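Local coordinates for MEM-A1 (Soil metagenome, PDB 6E0S), which probably hydrolyses beta-lactam antibiotics with zinc, as a subclass B3 metallo-beta-lactamase from a soil metagenome, at residues Y38-R43 with Q72-L77; E92-A97 with E135-T140; K185-V190 with D229-I234; P202-G207 with A280-E285. All coordinates share one frame; numbering follows the deposited sequence. Where two conformers were deposited one is given.

Overall arrangement
Interactions 1 and 3 lie in the interior, each in its own half of the sandwich: interaction 1 sets helix 66-76 against the seven-stranded sheet, and interaction 3 pairs two strands of the five-stranded sheet. Their chemistry differs accordingly, apolar packing with one histidine hydrogen bond in the first, a ladder of backbone bonds in the second. Interactions 2 and 4 are partly buried. Residues 92-97 carry a zinc ligand and meet the loop 135-140 with no direct hydrogen bond, whereas 202-207 and 280-285 are joined mainly by polar bonds to one glutamate. Interactions 3 and 4 alternate along the chain and share helix 263-285: the Cys230 disulfide ties it to the start of strand 232-235, and Glu282 near its far end holds loop 202-207.

Interaction 1: residues Y38-R43 with Q72-L77; sequences YYVGVR and QHIRQL
Val40, His73 and Leu77 carry most of this contact between the end of strand 37-39 and helix 66-76. His73 swings its imidazole out from the helix, CG beside the backbone N (chi1 -71°), and gives its ND1 hydrogen to Val40 O at 2.9 Å. The bond is fairly straight, 161° at the hydrogen, and the acceptor lies in the ring plane. Seen from the acceptor it is less regular, because the donor stands well above the carbonyl plane of Val40. Gly41 O also lies at the ring edge, 3.1 Å from His73 CE1, so two successive backbone oxygens line the same rim of the imidazole. ND1 therefore carries a hydrogen, and the bond helps to fix the rotation of the ring.

Around the Val40 side chain the contact turns apolar. Val40 CB rests 3.9 Å from His73 CB, while its CG1 branch meets Leu77 CD1, just past the helix, at 3.7 Å, crossing it at a slant, and more loosely Ile74 CG1 at 4.1 Å. Leu77 CD1 therefore sits between Val40 and Tyr38, for it also approaches Tyr38 CD2 at 3.7 Å. Tyr38 and Leu77 run past one another in opposite directions, and the methyl meets the phenol ring obliquely.

Val40 also packs on Ile70 of the same helix and, together with Ile74, on Leu58 of strand 56-59. Tyr38 meets Phe79 edge-to-face and touches Ala32. Helix 66-76 thus packs on the seven-stranded sheet at strands 37-39 and 56-59, while Pro30, just before the edge strand 31-34, touches His73.

Interaction 2: residues E92-A97 with E135-T140; sequences EHFDHA and ELPPMT. With ZN (zinc ion), chain B.
Leu136 lies over one face of the zinc ligand His93. Its CD2 methyl stands 3.8 Å from the centroid of the imidazole and only 6° off the ring normal, a CH-pi contact, while CD1 lies toward the NE2 side of the ring, 3.5 Å from His93 NE2. His93 ND1 binds the zinc ion at 2.4 Å; NE2, at the far side of the ring, is hydrogen-bonded to Asp130. The metal and this second-shell aspartate, at opposite nitrogens, fix the ring's orientation, and Leu136 packs on one face. His91, His169 and a water complete the coordination of this zinc ion.

Phe94 carries its ring anti to the backbone N (chi1 -171°), directed at the loop. Pro137 CG lies over the ring face, offset toward the rim, with Pro137 CB 3.9 Å from Phe94 CD1. The carbonyl oxygen of Pro138 meets the ring edge instead, 3.7 Å from Phe94 CD1.

Met139 inserts beside these groups. Its chain runs extended as far as SD, which lies 3.7 Å from Ala97 CB; the bend at chi3 (-66°) then carries CE to Glu92 O at 3.6 Å. No direct hydrogen bond joins the segments; one water accepts from Phe94 N and donates to Pro137 O.

His93 is the N-cap of helix 94-97, its carbonyl oxygen accepting from His96 N and Ala97 N. Helix 115-123 backs this short turn: Val120 touches Met139 and Glu92, and Leu121 touches Ala97, so the loop that follows that helix closes over the metal-binding turn.

Interaction 3: residues K185-V190 with D229-I234; sequences KSAAMV and DCDILI
Ala188 N donates to Asp231 OD2 at 2.8 Å in an almost straight bond, 176° at the hydrogen, reaching the carboxylate oxygen from its anti side. Asp231 thus stands in for a main-chain acceptor just where its strand begins. CG beside the backbone N (chi1 -74°) sets OD2 beside Ala188 N and Ala187 CA, and the other oxygen, OD1, forms a salt bridge with Arg261. Ala188 O in turn takes Ile232 N at 3.0 Å and, by a weak, bent bond, Asp231 N. The ladder continues with Val190 N to Ile232 O at 2.9 Å and Ile234 N to Val190 O at 2.8 Å. A water donates to Met189 O and Asp229 O, linking strand 185-192 to the residues just before strand 232-235.

Packing spreads from both faces of this pairing. On one, Met189 lies alongside Ile232, pointing the same way; the bend at chi2 lays Met189 SD 3.8 Å from Ile232 CD1, and the bend at chi3 turns CE toward Ile232 CG2. Ala187 CB touches the CD1 methyl too. On the other, Val190 CG2 packs 4.0 Å from Cys230 CB, and CG1 lies loosely by Leu233 CD1. Ala188 CB fits close against the carboxylate of Asp229, which is bridged to Arg261.

Cys230 is disulfide-bonded to Cys264, tying the entry of strand 232-235 to helix 263-285. The two parallel strands, with helix 214-226 between them in sequence, form a beta-alpha-beta crossover at the edge of the five-stranded sheet, part of the alpha-beta/beta-alpha sandwich of the metallo-beta-lactamase fold.

Interaction 4: residues P202-G207 with A280-E285; sequences PFRYSG and AAEAAE
Glu282 grips the turn at Tyr205 and Ser206 with both carboxylate oxygens. OE2 accepts Tyr205 N at 2.7 Å and OE1 accepts Ser206 N at 2.8 Å, each through its syn lone pair, so two successive amides bind one carboxylate. Ser206 OG also lies very close to OE1, a separation too short to be taken at face value. The glutamate reaches this far because its chain runs extended beyond CG (chi2 -173°).

The amides belong to a type I beta turn from Arg204 to Gly207, closed by Gly207 N on Arg204 O, in the loop between strand 185-192 and helix 214-226; Glu282 pins it to the C-terminal end of helix 263-285.

In the opposite direction, Arg204 slides back along Glu282 and bends at chi3, so that NH1 donates to Glu282 O at 2.7 Å. That carbonyl also accepts Glu285 N, from the other face of its plane. Glu282 OE1 sits over the guanidinium face, 4.4 Å from Arg204 NH2, where the opposite charges probably attract although no N-H is aimed at the oxygen. A water donates to Glu282 OE2 and Phe203 O. Farther out, the edge of Phe203, at CE2, lies over the face of the Tyr205 ring, whose hydroxyl is hydrogen-bonded to Gly168 O, beside the zinc ligand His169.

Interaction 1: residues Y38-R43 with Q72-L77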
loop_
_atom_site.group_PDB
_atom_site.type_symbol
_atom_site.label_atom_id
_atom_site.label_comp_id
_atom_site.label_asym_id
_atom_site.label_seq_id
_atom_site.Cartn_x
_atom_site.Cartn_y
_atom_site.Cartn_z
ATOM N N TYR A 38 -3.558 -9.414 9.301
ATOM C CA TYR A 38 -2.195 -9.831 9.650
ATOM C C TYR A 38 -1.191 -9.048 8.820
ATOM O O TYR A 38 -1.452 -8.744 7.661
ATOM C CB TYR A 38 -1.988 -11.328 9.398
ATOM C CG TYR A 38 -2.880 -12.231 10.216
ATOM C CD1 TYR A 38 -4.215 -12.435 9.863
ATOM C CD2 TYR A 38 -2.383 -12.893 11.325
ATOM C CE1 TYR A 38 -5.042 -13.280 10.633
ATOM C CE2 TYR A 38 -3.216 -13.732 12.118
ATOM C CZ TYR A 38 -4.541 -13.896 11.739
ATOM O OH TYR A 38 -5.343 -14.714 12.477
ATOM N N TYR A 39 -0.010 -8.776 9.390
ATOM C CA TYR A 39 1.126 -8.403 8.557
ATOM C C TYR A 39 1.826 -9.642 7.986
ATOM O O TYR A 39 2.235 -10.534 8.736
ATOM C CB TYR A 39 2.124 -7.579 9.371
ATOM C CG TYR A 39 3.218 -6.928 8.545
ATOM C CD1 TYR A 39 3.055 -5.627 8.020
ATOM C CD2 TYR A 39 4.420 -7.592 8.308
ATOM C CE1 TYR A 39 4.081 -5.008 7.276
ATOM C CE2 TYR A 39 5.443 -6.975 7.568
ATOM C CZ TYR A 39 5.248 -5.693 7.061
ATOM O OH TYR A 39 6.245 -5.105 6.343
ATOM N N VAL A 40 2.029 -9.666 6.663
ATOM C CA VAL A 40 2.696 -10.812 6.020
ATOM C C VAL A 40 3.794 -10.349 5.057
ATOM O O VAL A 40 4.301 -11.134 4.235
ATOM C CB VAL A 40 1.679 -11.709 5.283
ATOM C CG1 VAL A 40 0.772 -12.429 6.266
ATOM C CG2 VAL A 40 0.879 -10.900 4.245
ATOM N N GLY A 41 4.192 -9.089 5.162
ATOM C CA GLY A 41 5.205 -8.528 4.279
ATOM C C GLY A 41 6.626 -8.842 4.711
ATOM O O GLY A 41 6.885 -9.747 5.513
ATOM N N VAL A 42 7.565 -8.052 4.194
ATOM C CA VAL A 42 8.967 -8.226 4.546
ATOM C C VAL A 42 9.409 -7.048 5.409
ATOM O O VAL A 42 8.602 -6.187 5.780
ATOM C CB VAL A 42 9.838 -8.404 3.286
ATOM C CG1 VAL A 42 9.433 -9.670 2.540
ATOM C CG2 VAL A 42 9.782 -7.192 2.344
ATOM N N ARG A 43 10.685 -6.995 5.767
ATOM C CA ARG A 43 11.085 -5.969 6.730
ATOM C C ARG A 43 10.864 -4.549 6.191
ATOM O O ARG A 43 10.442 -3.652 6.939
ATOM C CB ARG A 43 12.536 -6.195 7.137
ATOM C CG ARG A 43 13.030 -5.231 8.164
ATOM C CD ARG A 43 12.220 -5.294 9.433
ATOM N NE ARG A 43 12.772 -4.343 10.398
ATOM C CZ ARG A 43 12.382 -4.252 11.666
ATOM N NH1 ARG A 43 11.440 -5.062 12.109
ATOM N NH2 ARG A 43 12.954 -3.358 12.488
ATOM N N GLN A 72 5.066 -17.654 1.893
ATOM C CA GLN A 72 5.456 -18.468 3.029
ATOM C C GLN A 72 4.875 -17.915 4.326
ATOM O O GLN A 72 4.439 -18.688 5.182
ATOM C CB GLN A 72 6.978 -18.584 3.068
ATOM C CG GLN A 72 7.476 -19.520 1.978
ATOM C CD GLN A 72 8.762 -19.066 1.320
ATOM O OE1 GLN A 72 9.462 -18.197 1.836
ATOM N NE2 GLN A 72 9.082 -19.662 0.172
ATOM N N HIS A 73 4.816 -16.591 4.468
ATOM C CA HIS A 73 4.232 -15.989 5.660
ATOM C C HIS A 73 2.749 -16.330 5.785
ATOM O O HIS A 73 2.261 -16.652 6.880
ATOM C CB HIS A 73 4.424 -14.465 5.605
ATOM C CG HIS A 73 5.845 -14.046 5.814
ATOM N ND1 HIS A 73 6.325 -12.817 5.417
ATOM C CD2 HIS A 73 6.900 -14.708 6.343
ATOM C CE1 HIS A 73 7.607 -12.727 5.718
ATOM N NE2 HIS A 73 7.989 -13.865 6.261
ATOM N N ILE A 74 2.011 -16.230 4.676
ATOM C CA ILE A 74 0.600 -16.613 4.661
ATOM C C ILE A 74 0.433 -18.068 5.111
ATOM O O ILE A 74 -0.364 -18.365 6.009
ATOM C CB ILE A 74 0.003 -16.353 3.262
ATOM C CG1 ILE A 74 -0.062 -14.842 3.008
ATOM C CG2 ILE A 74 -1.425 -16.958 3.129
ATOM C CD1 ILE A 74 -0.297 -14.460 1.481
ATOM N N ARG A 75 1.217 -18.992 4.527
ATOM C CA ARG A 75 1.101 -20.409 4.882
ATOM C C ARG A 75 1.515 -20.650 6.327
ATOM O O ARG A 75 0.897 -21.451 7.047
ATOM C CB ARG A 75 1.975 -21.270 3.960
ATOM C CG ARG A 75 1.679 -21.200 2.477
ATOM C CD ARG A 75 2.488 -22.250 1.703
ATOM N NE ARG A 75 2.451 -21.981 0.275
ATOM C CZ ARG A 75 3.446 -21.442 -0.423
ATOM N NH1 ARG A 75 4.607 -21.149 0.171
ATOM N NH2 ARG A 75 3.294 -21.234 -1.738
ATOM N N GLN A 76 2.568 -19.964 6.761
ATOM C CA GLN A 76 3.078 -20.166 8.110
ATOM C C GLN A 76 1.998 -19.864 9.137
ATOM O O GLN A 76 1.897 -20.549 10.165
ATOM C CB GLN A 76 4.300 -19.272 8.305
ATOM C CG GLN A 76 4.911 -19.255 9.657
ATOM C CD GLN A 76 6.114 -18.310 9.695
ATOM O OE1 GLN A 76 6.544 -17.776 8.657
ATOM N NE2 GLN A 76 6.663 -18.118 10.876
ATOM N N LEU A 77 1.178 -18.845 8.870
ATOM C CA LEU A 77 0.098 -18.483 9.783
ATOM C C LEU A 77 -1.068 -19.463 9.752
ATOM O O LEU A 77 -1.992 -19.320 10.565
ATOM C CB LEU A 77 -0.420 -17.075 9.460
ATOM C CG LEU A 77 0.514 -15.889 9.728
ATOM C CD1 LEU A 77 -0.073 -14.617 9.084
ATOM C CD2 LEU A 77 0.727 -15.659 11.224
#

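Interaction 2: residues E92-A97 with E135-T140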
loop_
_atom_site.group_PDB
_atom_site.type_symbol
_atom_site.label_atom_id
_atom_site.label_comp_id
_atom_site.label_asym_id
_atom_site.label_seq_id
_atom_site.Cartn_x
_atom_site.Cartn_y
_atom_site.Cartn_z
ATOM N N GLU A 92 1.738 1.281 -8.239
ATOM C CA GLU A 92 2.079 0.417 -9.363
ATOM C C GLU A 92 3.568 0.444 -9.666
ATOM O O GLU A 92 3.985 0.545 -10.815
ATOM C CB GLU A 92 1.236 0.825 -10.575
ATOM C CG GLU A 92 1.380 2.329 -11.049
ATOM C CD GLU A 92 0.420 3.329 -10.355
ATOM O OE1 GLU A 92 0.007 4.337 -10.989
ATOM O OE2 GLU A 92 0.094 3.123 -9.164
ATOM N N HIS A 93 4.400 0.376 -8.635
ATOM C CA HIS A 93 5.840 0.365 -8.787
ATOM C C HIS A 93 6.370 -1.015 -8.413
ATOM O O HIS A 93 5.783 -1.738 -7.588
ATOM C CB HIS A 93 6.512 1.436 -7.906
ATOM C CG HIS A 93 6.434 2.829 -8.454
ATOM N ND1 HIS A 93 6.870 3.932 -7.751
ATOM C CD2 HIS A 93 5.941 3.303 -9.623
ATOM C CE1 HIS A 93 6.679 5.022 -8.478
ATOM N NE2 HIS A 93 6.117 4.665 -9.616
ATOM N N PHE A 94 7.491 -1.365 -9.037
ATOM C CA PHE A 94 8.218 -2.610 -8.807
ATOM C C PHE A 94 8.275 -3.060 -7.344
ATOM O O PHE A 94 8.117 -4.248 -7.061
ATOM C CB PHE A 94 9.629 -2.427 -9.369
ATOM C CG PHE A 94 10.458 -3.693 -9.418
ATOM C CD1 PHE A 94 10.367 -4.548 -10.511
ATOM C CD2 PHE A 94 11.387 -3.971 -8.417
ATOM C CE1 PHE A 94 11.150 -5.692 -10.587
ATOM C CE2 PHE A 94 12.186 -5.133 -8.499
ATOM C CZ PHE A 94 12.057 -5.978 -9.576
ATOM N N ASP A 95 8.507 -2.147 -6.396
ATOM C CA ASP A 95 8.753 -2.595 -5.028
ATOM C C ASP A 95 7.481 -2.922 -4.256
ATOM O O ASP A 95 7.584 -3.434 -3.139
ATOM C CB ASP A 95 9.562 -1.546 -4.256
ATOM C CG ASP A 95 11.016 -1.471 -4.720
ATOM O OD1 ASP A 95 11.517 -0.363 -4.918
ATOM O OD2 ASP A 95 11.646 -2.522 -4.900
ATOM N N HIS A 96 6.296 -2.666 -4.819
ATOM C CA HIS A 96 5.047 -2.955 -4.124
ATOM C C HIS A 96 4.097 -3.781 -4.969
ATOM O O HIS A 96 3.292 -4.534 -4.433
ATOM C CB HIS A 96 4.366 -1.649 -3.703
ATOM C CG HIS A 96 5.226 -0.807 -2.809
ATOM N ND1 HIS A 96 5.349 -1.043 -1.456
ATOM C CD2 HIS A 96 6.023 0.257 -3.078
ATOM C CE1 HIS A 96 6.187 -0.162 -0.931
ATOM N NE2 HIS A 96 6.596 0.648 -1.891
ATOM N N ALA A 97 4.158 -3.619 -6.286
ATOM C CA ALA A 97 3.395 -4.458 -7.199
ATOM C C ALA A 97 4.236 -5.543 -7.862
ATOM O O ALA A 97 3.675 -6.402 -8.527
ATOM C CB ALA A 97 2.750 -3.616 -8.305
ATOM N N GLU A 135 13.461 5.675 -14.458
ATOM C CA GLU A 135 14.241 4.923 -13.490
ATOM C C GLU A 135 13.463 3.761 -12.902
ATOM O O GLU A 135 13.916 3.163 -11.924
ATOM C CB GLU A 135 14.741 5.868 -12.400
ATOM C CG GLU A 135 15.447 7.049 -13.032
ATOM C CD GLU A 135 16.261 7.838 -12.038
ATOM O OE1 GLU A 135 16.648 7.250 -11.007
ATOM O OE2 GLU A 135 16.492 9.042 -12.279
ATOM N N LEU A 136 12.308 3.392 -13.509
ATOM C CA LEU A 136 11.456 2.291 -13.025
ATOM C C LEU A 136 11.644 1.033 -13.858
ATOM O O LEU A 136 11.630 1.099 -15.096
ATOM C CB LEU A 136 9.984 2.686 -13.052
ATOM C CG LEU A 136 9.576 3.784 -12.091
ATOM C CD1 LEU A 136 8.128 4.245 -12.414
ATOM C CD2 LEU A 136 9.688 3.339 -10.646
ATOM N N PRO A 137 11.844 -0.111 -13.200
ATOM C CA PRO A 137 11.964 -1.365 -13.944
ATOM C C PRO A 137 10.611 -1.830 -14.433
ATOM O O PRO A 137 9.572 -1.522 -13.822
ATOM C CB PRO A 137 12.534 -2.341 -12.890
ATOM C CG PRO A 137 13.026 -1.509 -11.802
ATOM C CD PRO A 137 12.187 -0.268 -11.782
ATOM N N PRO A 138 10.569 -2.617 -15.497
ATOM C CA PRO A 138 9.300 -3.239 -15.892
ATOM C C PRO A 138 8.919 -4.320 -14.899
ATOM O O PRO A 138 9.763 -4.846 -14.159
ATOM C CB PRO A 138 9.604 -3.838 -17.268
ATOM C CG PRO A 138 11.110 -4.112 -17.218
ATOM C CD PRO A 138 11.691 -3.014 -16.362
ATOM N N MET A 139 7.628 -4.655 -14.896
ATOM C CA MET A 139 7.132 -5.782 -14.127
ATOM C C MET A 139 6.533 -6.819 -15.069
ATOM O O MET A 139 6.208 -6.516 -16.219
ATOM C CB MET A 139 6.074 -5.333 -13.109
ATOM C CG MET A 139 6.604 -4.346 -12.058
ATOM S SD MET A 139 5.307 -3.771 -10.923
ATOM C CE MET A 139 4.251 -2.831 -12.055
ATOM N N THR A 140 6.396 -8.048 -14.568
ATOM C CA THR A 140 5.683 -9.084 -15.311
ATOM C C THR A 140 4.212 -8.699 -15.434
ATOM O O THR A 140 3.582 -8.377 -14.430
ATOM C CB THR A 140 5.777 -10.442 -14.619
ATOM O OG1 THR A 140 7.146 -10.816 -14.504
ATOM C CG2 THR A 140 5.054 -11.511 -15.462
HETATM ZN ZN ZN B . 6.819 4.037 -5.399
HETATM O O HOH W 1 8.467 0.018 -11.540
HETATM O O HOH W 2 8.611 3.330 -5.020
#

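Interaction 3: residues K185-V190 with D229-I234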
loop_
_atom_site.group_PDB
_atom_site.type_symbol
_atom_site.label_atom_id
_atom_site.label_comp_id
_atom_site.label_asym_id
_atom_site.label_seq_id
_atom_site.Cartn_x
_atom_site.Cartn_y
_atom_site.Cartn_z
ATOM N N LYS A 185 -13.987 -5.425 20.486
ATOM C CA LYS A 185 -13.396 -4.152 20.114
ATOM C C LYS A 185 -13.283 -4.079 18.603
ATOM O O LYS A 185 -13.225 -5.101 17.922
ATOM C CB LYS A 185 -12.009 -3.993 20.743
ATOM C CG LYS A 185 -12.057 -4.008 22.258
ATOM C CD LYS A 185 -10.678 -4.039 22.906
ATOM C CE LYS A 185 -10.811 -3.697 24.400
ATOM N NZ LYS A 185 -9.706 -4.249 25.227
ATOM N N SER A 186 -13.227 -2.855 18.090
ATOM C CA SER A 186 -13.054 -2.647 16.665
ATOM C C SER A 186 -12.051 -1.529 16.446
ATOM O O SER A 186 -11.825 -0.686 17.317
ATOM C CB SER A 186 -14.382 -2.320 15.964
ATOM O OG SER A 186 -14.810 -1.005 16.268
ATOM N N ALA A 187 -11.403 -1.568 15.288
ATOM C CA ALA A 187 -10.367 -0.598 14.961
ATOM C C ALA A 187 -10.503 -0.196 13.505
ATOM O O ALA A 187 -10.651 -1.070 12.638
ATOM C CB ALA A 187 -8.965 -1.188 15.192
ATOM N N ALA A 188 -10.407 1.110 13.233
ATOM C CA ALA A 188 -10.328 1.594 11.865
ATOM C C ALA A 188 -8.898 1.384 11.340
ATOM O O ALA A 188 -7.939 1.978 11.864
ATOM C CB ALA A 188 -10.756 3.062 11.799
ATOM N N MET A 189 -8.756 0.501 10.339
ATOM C CA MET A 189 -7.473 0.126 9.758
ATOM C C MET A 189 -7.197 0.986 8.543
ATOM O O MET A 189 -8.113 1.280 7.768
ATOM C CB MET A 189 -7.479 -1.356 9.338
ATOM C CG MET A 189 -8.146 -2.272 10.412
ATOM S SD MET A 189 -7.143 -2.329 11.913
ATOM C CE MET A 189 -5.719 -3.225 11.355
ATOM N N VAL A 190 -5.935 1.416 8.378
ATOM C CA VAL A 190 -5.583 2.212 7.214
ATOM C C VAL A 190 -4.306 1.638 6.627
ATOM O O VAL A 190 -3.273 1.615 7.313
ATOM C CB VAL A 190 -5.387 3.701 7.547
ATOM C CG1 VAL A 190 -4.815 4.441 6.325
ATOM C CG2 VAL A 190 -6.705 4.356 8.035
ATOM N N ASP A 229 -10.363 8.198 9.321
ATOM C CA ASP A 229 -10.604 7.417 10.535
ATOM C C ASP A 229 -9.462 6.417 10.677
ATOM O O ASP A 229 -9.348 5.475 9.883
ATOM C CB ASP A 229 -11.975 6.725 10.455
ATOM C CG ASP A 229 -12.450 6.157 11.792
ATOM O OD1 ASP A 229 -11.786 6.363 12.840
ATOM O OD2 ASP A 229 -13.511 5.481 11.775
ATOM N N CYS A 230 -8.573 6.626 11.654
ATOM C CA CYS A 230 -7.279 5.931 11.634
ATOM C C CYS A 230 -6.905 5.423 13.028
ATOM O O CYS A 230 -6.167 6.091 13.759
ATOM C CB CYS A 230 -6.224 6.876 11.083
ATOM S SG CYS A 230 -4.552 6.237 11.001
ATOM N N ASP A 231 -7.396 4.235 13.389
ATOM C CA ASP A 231 -6.945 3.635 14.637
ATOM C C ASP A 231 -5.595 2.952 14.476
ATOM O O ASP A 231 -4.719 3.096 15.341
ATOM C CB ASP A 231 -7.963 2.625 15.142
ATOM C CG ASP A 231 -9.194 3.289 15.722
ATOM O OD1 ASP A 231 -9.029 4.293 16.442
ATOM O OD2 ASP A 231 -10.310 2.836 15.407
ATOM N N ILE A 232 -5.408 2.185 13.400
ATOM C CA ILE A 232 -4.165 1.454 13.174
ATOM C C ILE A 232 -3.684 1.751 11.762
ATOM O O ILE A 232 -4.380 1.440 10.786
ATOM C CB ILE A 232 -4.343 -0.060 13.369
ATOM C CG1 ILE A 232 -4.753 -0.367 14.827
ATOM C CG2 ILE A 232 -3.053 -0.816 12.947
ATOM C CD1 ILE A 232 -5.104 -1.865 15.102
ATOM N N LEU A 233 -2.499 2.324 11.650
ATOM C CA LEU A 233 -1.892 2.643 10.366
ATOM C C LEU A 233 -0.876 1.577 9.982
ATOM O O LEU A 233 -0.037 1.200 10.803
ATOM C CB LEU A 233 -1.196 4.014 10.444
ATOM C CG LEU A 233 -0.187 4.285 9.329
ATOM C CD1 LEU A 233 -0.912 4.458 8.005
ATOM C CD2 LEU A 233 0.683 5.541 9.623
ATOM N N ILE A 234 -0.928 1.122 8.728
ATOM C CA ILE A 234 0.140 0.318 8.129
ATOM C C ILE A 234 0.487 0.983 6.810
ATOM O O ILE A 234 -0.349 1.041 5.917
ATOM C CB ILE A 234 -0.287 -1.133 7.900
ATOM C CG1 ILE A 234 -0.660 -1.778 9.229
ATOM C CG2 ILE A 234 0.847 -1.908 7.205
ATOM C CD1 ILE A 234 -1.402 -3.107 9.067
HETATM O O HOH W 3 -10.162 3.341 8.366
#

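Interaction 4: residues P202-G207 with A280-E285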
loop_
_atom_site.group_PDB
_atom_site.type_symbol
_atom_site.label_atom_id
_atom_site.label_comp_id
_atom_site.label_asym_id
_atom_site.label_seq_id
_atom_site.Cartn_x
_atom_site.Cartn_y
_atom_site.Cartn_z
ATOM N N PRO A 202 13.692 13.956 -15.849
ATOM C CA PRO A 202 13.558 15.384 -15.593
ATOM C C PRO A 202 12.240 15.800 -14.953
ATOM O O PRO A 202 11.854 16.957 -15.114
ATOM C CB PRO A 202 13.642 15.968 -16.998
ATOM C CG PRO A 202 12.891 14.944 -17.828
ATOM C CD PRO A 202 13.109 13.594 -17.157
ATOM N N PHE A 203 11.564 14.894 -14.254
ATOM C CA PHE A 203 10.232 15.197 -13.737
ATOM C C PHE A 203 10.312 16.241 -12.623
ATOM O O PHE A 203 11.206 16.192 -11.770
ATOM C CB PHE A 203 9.568 13.930 -13.217
ATOM C CG PHE A 203 8.127 14.120 -12.838
ATOM C CD1 PHE A 203 7.122 13.915 -13.763
ATOM C CD2 PHE A 203 7.780 14.503 -11.552
ATOM C CE1 PHE A 203 5.800 14.098 -13.410
ATOM C CE2 PHE A 203 6.456 14.700 -11.201
ATOM C CZ PHE A 203 5.475 14.495 -12.133
ATOM N N ARG A 204 9.367 17.182 -12.617
ATOM C CA ARG A 204 9.301 18.201 -11.571
ATOM C C ARG A 204 7.870 18.320 -11.090
ATOM O O ARG A 204 6.961 18.524 -11.903
ATOM C CB ARG A 204 9.784 19.556 -12.087
ATOM C CG ARG A 204 11.232 19.584 -12.502
ATOM C CD ARG A 204 11.522 20.849 -13.292
ATOM N NE ARG A 204 10.959 22.043 -12.662
ATOM C CZ ARG A 204 11.600 22.806 -11.779
ATOM N NH1 ARG A 204 12.841 22.510 -11.411
ATOM N NH2 ARG A 204 10.997 23.867 -11.264
ATOM N N TYR A 205 7.670 18.198 -9.775
ATOM C CA TYR A 205 6.339 18.418 -9.218
ATOM C C TYR A 205 5.884 19.859 -9.417
ATOM O O TYR A 205 4.680 20.114 -9.526
ATOM C CB TYR A 205 6.311 18.044 -7.732
ATOM C CG TYR A 205 6.162 16.550 -7.501
ATOM C CD1 TYR A 205 4.903 15.983 -7.296
ATOM C CD2 TYR A 205 7.268 15.709 -7.511
ATOM C CE1 TYR A 205 4.745 14.626 -7.095
ATOM C CE2 TYR A 205 7.123 14.341 -7.314
ATOM C CZ TYR A 205 5.863 13.805 -7.105
ATOM O OH TYR A 205 5.710 12.433 -6.919
ATOM N N SER A 206 6.830 20.810 -9.482
ATOM C CA SER A 206 6.503 22.210 -9.752
ATOM C C SER A 206 5.769 22.399 -11.072
ATOM O O SER A 206 5.239 23.485 -11.315
ATOM C CB SER A 206 7.772 23.060 -9.797
ATOM O OG SER A 206 8.640 22.748 -8.734
ATOM N N GLY A 207 5.750 21.388 -11.938
ATOM C CA GLY A 207 5.093 21.512 -13.226
ATOM C C GLY A 207 5.685 20.565 -14.243
ATOM O O GLY A 207 6.831 20.744 -14.661
ATOM N N ALA A 280 11.482 22.924 -2.805
ATOM C CA ALA A 280 12.652 23.781 -2.631
ATOM C C ALA A 280 13.832 23.277 -3.454
ATOM O O ALA A 280 14.536 24.071 -4.090
ATOM C CB ALA A 280 13.045 23.880 -1.152
ATOM N N ALA A 281 14.050 21.964 -3.468
ATOM C CA ALA A 281 15.117 21.391 -4.282
ATOM C C ALA A 281 14.883 21.658 -5.759
ATOM O O ALA A 281 15.834 21.916 -6.509
ATOM C CB ALA A 281 15.233 19.889 -4.015
ATOM N N GLU A 282 13.617 21.630 -6.191
ATOM C CA GLU A 282 13.311 21.872 -7.594
ATOM C C GLU A 282 13.586 23.305 -7.995
ATOM O O GLU A 282 13.960 23.554 -9.149
ATOM C CB GLU A 282 11.861 21.515 -7.894
ATOM C CG GLU A 282 11.648 20.035 -7.936
ATOM C CD GLU A 282 10.270 19.675 -8.392
ATOM O OE1 GLU A 282 9.530 20.604 -8.764
ATOM O OE2 GLU A 282 9.919 18.483 -8.359
ATOM N N ALA A 283 13.402 24.260 -7.077
ATOM C CA ALA A 283 13.726 25.648 -7.405
ATOM C C ALA A 283 15.216 25.833 -7.673
ATOM O O ALA A 283 15.594 26.652 -8.517
ATOM C CB ALA A 283 13.273 26.587 -6.285
ATOM N N ALA A 284 16.076 25.091 -6.967
ATOM C CA ALA A 284 17.518 25.191 -7.185
ATOM C C ALA A 284 17.939 24.641 -8.542
ATOM O O ALA A 284 19.058 24.928 -8.996
ATOM C CB ALA A 284 18.268 24.464 -6.067
ATOM N N GLU A 285 17.067 23.876 -9.204
ATOM C CA GLU A 285 17.309 23.393 -10.558
ATOM C C GLU A 285 16.573 24.198 -11.625
ATOM O O GLU A 285 16.847 24.007 -12.816
ATOM C CB GLU A 285 16.900 21.914 -10.673
ATOM C CG GLU A 285 17.457 21.028 -9.569
ATOM C CD GLU A 285 18.966 20.892 -9.642
ATOM O OE1 GLU A 285 19.505 20.923 -10.773
ATOM O OE2 GLU A 285 19.609 20.758 -8.574
HETATM O O HOH W 4 12.106 16.844 -9.524
#